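Side-chain contact in RING finger protein unkempt homolog (Mus musculus, PDB 5ELK), which binds specific RNA sequences through clustered CCCH zinc fingers, represses translation and helps set the early shape of embryonic cortical neurons: residues A8-N13 with E90-T95. Numbering follows the deposited sequence.
Sequences AYVLGN and EIYKST. With nucleotides of chain B.
The first and the last of the three CCCH zinc fingers in this RNA-binding fragment meet here, where V10 and L11 on helix 7-13, at the start of the first finger, receive the ring of Y92 from the opening loop of the last. V10 takes the hydroxyl end: its CG1 lies 3.4 Å from OH of Y92, and the two side chains cross at about a right angle. L11 sits further back along the ring, with its CG 3.9 Å from CD2 of Y92. This is a small, largely apolar patch, about 150 Å² in all, in which CB of V10 also packs on the hydroxyl oxygen; no hydrogen bond joins the two segments. The CB of Y92 already points toward the helix, and with CG anti to the backbone N (chi1 -179°) the ring extends that way. CG of K93 lies 3.6 Å above the plane of the ring, over its centre, and F87 also meets the ring.

Y92 occupies the second position of a type II beta turn, I91 to S94, closed by S94 N to I91 O at 3.1 Å. The turn that sends Y92 to the helix also helps form the uracil pocket for U3 of chain B. Just past the turn, T95 N donates to O4 of U3 over 2.9 Å, with an N-H...O angle of 140°. CG2 of I91 lies against the flat of the base, 3.4 Å from N1 of U3. OG1 and CB of T95 approach C5 of the same base, OG1 the nearer at 3.2 Å. K93 NZ hydrogen-bonds to F114 O, tying the turn to the body of its own zinc finger.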
ATOM      1  N   ALA A   8      -1.609 -12.289  -3.252  1.00 42.72           N
ATOM      2  CA  ALA A   8      -1.952 -11.937  -4.625  1.00 47.88           C
ATOM      3  C   ALA A   8      -3.157 -11.004  -4.680  1.00 45.84           C
ATOM      4  O   ALA A   8      -3.276 -10.195  -5.593  1.00 44.90           O
ATOM      5  CB  ALA A   8      -2.203 -13.183  -5.445  1.00 37.23           C
ATOM      6  N   TYR A   9      -4.039 -11.127  -3.691  1.00 42.10           N
ATOM      7  CA  TYR A   9      -5.266 -10.343  -3.626  1.00 38.21           C
ATOM      8  C   TYR A   9      -4.967  -8.981  -3.015  1.00 47.55           C
ATOM      9  O   TYR A   9      -5.549  -7.950  -3.406  1.00 48.25           O
ATOM     10  CB  TYR A   9      -6.306 -11.076  -2.776  1.00 54.75           C
ATOM     11  CG  TYR A   9      -7.673 -10.424  -2.769  1.00 54.49           C
ATOM     12  CD1 TYR A   9      -8.611 -10.716  -3.751  1.00 58.26           C
ATOM     13  CD2 TYR A   9      -8.029  -9.519  -1.775  1.00 53.02           C
ATOM     14  CE1 TYR A   9      -9.863 -10.123  -3.742  1.00 60.38           C
ATOM     15  CE2 TYR A   9      -9.277  -8.922  -1.764  1.00 56.27           C
ATOM     16  CZ  TYR A   9     -10.187  -9.228  -2.749  1.00 57.29           C
ATOM     17  OH  TYR A   9     -11.426  -8.633  -2.738  1.00 61.21           O
ATOM     18  N   VAL A  10      -4.063  -8.985  -2.043  1.00 36.78           N
ATOM     19  CA  VAL A  10      -3.607  -7.755  -1.424  1.00 42.11           C
ATOM     20  C   VAL A  10      -3.038  -6.874  -2.517  1.00 34.44           C
ATOM     21  O   VAL A  10      -3.370  -5.690  -2.613  1.00 43.07           O
ATOM     22  CB  VAL A  10      -2.514  -8.037  -0.378  1.00 44.03           C
ATOM     23  CG1 VAL A  10      -1.890  -6.735   0.145  1.00 41.64           C
ATOM     24  CG2 VAL A  10      -3.091  -8.851   0.754  1.00 41.57           C
ATOM     25  N   LEU A  11      -2.193  -7.477  -3.347  1.00 31.68           N
ATOM     26  CA  LEU A  11      -1.529  -6.768  -4.439  1.00 36.23           C
ATOM     27  C   LEU A  11      -2.523  -6.095  -5.361  1.00 34.34           C
ATOM     28  O   LEU A  11      -2.322  -4.959  -5.777  1.00 42.22           O
ATOM     29  CB  LEU A  11      -0.698  -7.729  -5.277  1.00 36.75           C
ATOM     30  CG  LEU A  11       0.673  -7.254  -5.762  1.00 39.19           C
ATOM     31  CD1 LEU A  11       1.092  -8.108  -6.955  1.00 35.16           C
ATOM     32  CD2 LEU A  11       0.749  -5.754  -6.092  1.00 36.47           C
ATOM     33  N   GLY A  12      -3.604  -6.796  -5.682  1.00 41.73           N
ATOM     34  CA  GLY A  12      -4.555  -6.298  -6.657  1.00 46.99           C
ATOM     35  C   GLY A  12      -5.580  -5.325  -6.110  1.00 42.69           C
ATOM     36  O   GLY A  12      -6.133  -4.529  -6.869  1.00 48.47           O
ATOM     37  N   ASN A  13      -5.811  -5.358  -4.799  1.00 38.90           N
ATOM     38  CA  ASN A  13      -6.983  -4.699  -4.221  1.00 40.93           C
ATOM     39  C   ASN A  13      -6.745  -3.822  -2.991  1.00 39.44           C
ATOM     40  O   ASN A  13      -7.589  -2.993  -2.660  1.00 44.67           O
ATOM     41  CB  ASN A  13      -8.036  -5.758  -3.882  1.00 47.71           C
ATOM     42  CG  ASN A  13      -8.359  -6.646  -5.062  1.00 55.33           C
ATOM     43  OD1 ASN A  13      -8.218  -7.873  -4.996  1.00 52.68           O
ATOM     44  ND2 ASN A  13      -8.781  -6.029  -6.163  1.00 56.43           N
ATOM     45  N   GLU A  90       6.602  -4.163  -8.000  1.00 31.77           N
ATOM     46  CA  GLU A  90       8.060  -4.298  -8.013  1.00 35.95           C
ATOM     47  C   GLU A  90       8.680  -4.012  -6.647  1.00 36.91           C
ATOM     48  O   GLU A  90       9.881  -4.189  -6.453  1.00 48.30           O
ATOM     49  CB  GLU A  90       8.674  -3.340  -9.035  1.00 38.84           C
ATOM     50  CG  GLU A  90       8.239  -3.570 -10.463  1.00 51.38           C
ATOM     51  CD  GLU A  90       8.920  -2.615 -11.431  1.00 63.72           C
ATOM     52  OE1 GLU A  90       8.817  -2.837 -12.658  1.00 63.36           O
ATOM     53  OE2 GLU A  90       9.558  -1.645 -10.961  1.00 64.20           O
ATOM     54  N   ILE A  91       7.857  -3.579  -5.701  1.00 34.91           N
ATOM     55  CA  ILE A  91       8.335  -3.191  -4.377  1.00 33.92           C
ATOM     56  C   ILE A  91       7.841  -4.205  -3.344  1.00 33.52           C
ATOM     57  O   ILE A  91       8.550  -4.535  -2.393  1.00 27.55           O
ATOM     58  CB  ILE A  91       7.805  -1.779  -3.990  1.00 29.92           C
ATOM     59  CG1 ILE A  91       8.239  -0.727  -5.023  1.00 35.43           C
ATOM     60  CG2 ILE A  91       8.244  -1.385  -2.576  1.00 24.87           C
ATOM     61  CD1 ILE A  91       9.740  -0.493  -5.098  1.00 41.19           C
ATOM     62  N   TYR A  92       6.614  -4.679  -3.558  1.00 22.77           N
ATOM     63  CA  TYR A  92       5.855  -5.446  -2.579  1.00 26.36           C
ATOM     64  C   TYR A  92       6.535  -6.779  -2.280  1.00 23.88           C
ATOM     65  O   TYR A  92       6.807  -7.535  -3.192  1.00 28.45           O
ATOM     66  CB  TYR A  92       4.438  -5.674  -3.116  1.00 23.77           C
ATOM     67  CG  TYR A  92       3.507  -6.450  -2.205  1.00 25.22           C
ATOM     68  CD1 TYR A  92       3.195  -5.996  -0.936  1.00 32.65           C
ATOM     69  CD2 TYR A  92       2.918  -7.638  -2.630  1.00 31.13           C
ATOM     70  CE1 TYR A  92       2.334  -6.718  -0.103  1.00 34.17           C
ATOM     71  CE2 TYR A  92       2.056  -8.353  -1.807  1.00 28.51           C
ATOM     72  CZ  TYR A  92       1.764  -7.893  -0.555  1.00 26.16           C
ATOM     73  OH  TYR A  92       0.906  -8.621   0.248  1.00 38.01           O
ATOM     74  N   LYS A  93       6.814  -7.037  -0.999  1.00 34.09           N
ATOM     75  CA  LYS A  93       7.461  -8.278  -0.527  1.00 32.13           C
ATOM     76  C   LYS A  93       8.856  -8.495  -1.101  1.00 40.36           C
ATOM     77  O   LYS A  93       9.366  -9.615  -1.076  1.00 39.01           O
ATOM     78  CB  LYS A  93       6.608  -9.512  -0.836  1.00 33.13           C
ATOM     79  CG  LYS A  93       5.200  -9.458  -0.289  1.00 42.90           C
ATOM     80  CD  LYS A  93       5.200  -9.474   1.217  1.00 43.35           C
ATOM     81  CE  LYS A  93       3.831  -9.794   1.792  1.00 36.58           C
ATOM     82  NZ  LYS A  93       3.903  -9.937   3.271  1.00 40.27           N
ATOM     83  N   SER A  94       9.470  -7.432  -1.613  1.00 33.27           N
ATOM     84  CA  SER A  94      10.789  -7.540  -2.230  1.00 32.13           C
ATOM     85  C   SER A  94      11.909  -7.534  -1.185  1.00 31.74           C
ATOM     86  O   SER A  94      13.028  -7.956  -1.461  1.00 37.00           O
ATOM     87  CB  SER A  94      11.005  -6.404  -3.233  1.00 34.04           C
ATOM     88  OG  SER A  94      10.889  -5.147  -2.604  1.00 41.05           O
ATOM     89  N   THR A  95      11.586  -7.066   0.014  1.00 32.58           N
ATOM     90  CA  THR A  95      12.567  -6.874   1.077  1.00 29.45           C
ATOM     91  C   THR A  95      12.072  -7.508   2.365  1.00 32.05           C
ATOM     92  O   THR A  95      10.910  -7.357   2.742  1.00 36.50           O
ATOM     93  CB  THR A  95      12.813  -5.373   1.349  1.00 35.06           C
ATOM     94  OG1 THR A  95      13.290  -4.738   0.155  1.00 39.20           O
ATOM     95  CG2 THR A  95      13.831  -5.177   2.463  1.00 33.53           C
TER
ATOM     96  P     U B   3      13.189   1.609  -1.935  1.00 55.00           P
ATOM     97  OP1   U B   3      14.088   1.418  -0.774  1.00 55.41           O
ATOM     98  OP2   U B   3      13.401   0.867  -3.206  1.00 60.51           O
ATOM     99  O5'   U B   3      11.722   1.267  -1.431  1.00 53.39           O
ATOM    100  C5'   U B   3      10.644   2.162  -1.661  1.00 48.71           C
ATOM    101  C4'   U B   3       9.692   2.164  -0.496  1.00 44.63           C
ATOM    102  O4'   U B   3       9.018   0.873  -0.430  1.00 43.95           O
ATOM    103  C3'   U B   3      10.356   2.364   0.864  1.00 42.73           C
ATOM    104  O3'   U B   3       9.441   3.036   1.734  1.00 42.59           O
ATOM    105  C2'   U B   3      10.551   0.927   1.339  1.00 40.17           C
ATOM    106  O2'   U B   3      10.710   0.781   2.734  1.00 39.41           O
ATOM    107  C1'   U B   3       9.266   0.276   0.831  1.00 38.20           C
ATOM    108  N1    U B   3       9.333  -1.188   0.668  1.00 44.50           N
ATOM    109  C2    U B   3       8.224  -1.947   1.030  1.00 42.07           C
ATOM    110  O2    U B   3       7.188  -1.460   1.466  1.00 37.73           O
ATOM    111  N3    U B   3       8.354  -3.310   0.864  1.00 41.04           N
ATOM    112  C4    U B   3       9.459  -3.987   0.397  1.00 41.52           C
ATOM    113  O4    U B   3       9.429  -5.218   0.311  1.00 39.94           O
ATOM    114  C5    U B   3      10.559  -3.133   0.049  1.00 44.70           C
ATOM    115  C6    U B   3      10.468  -1.802   0.192  1.00 40.36           C
TER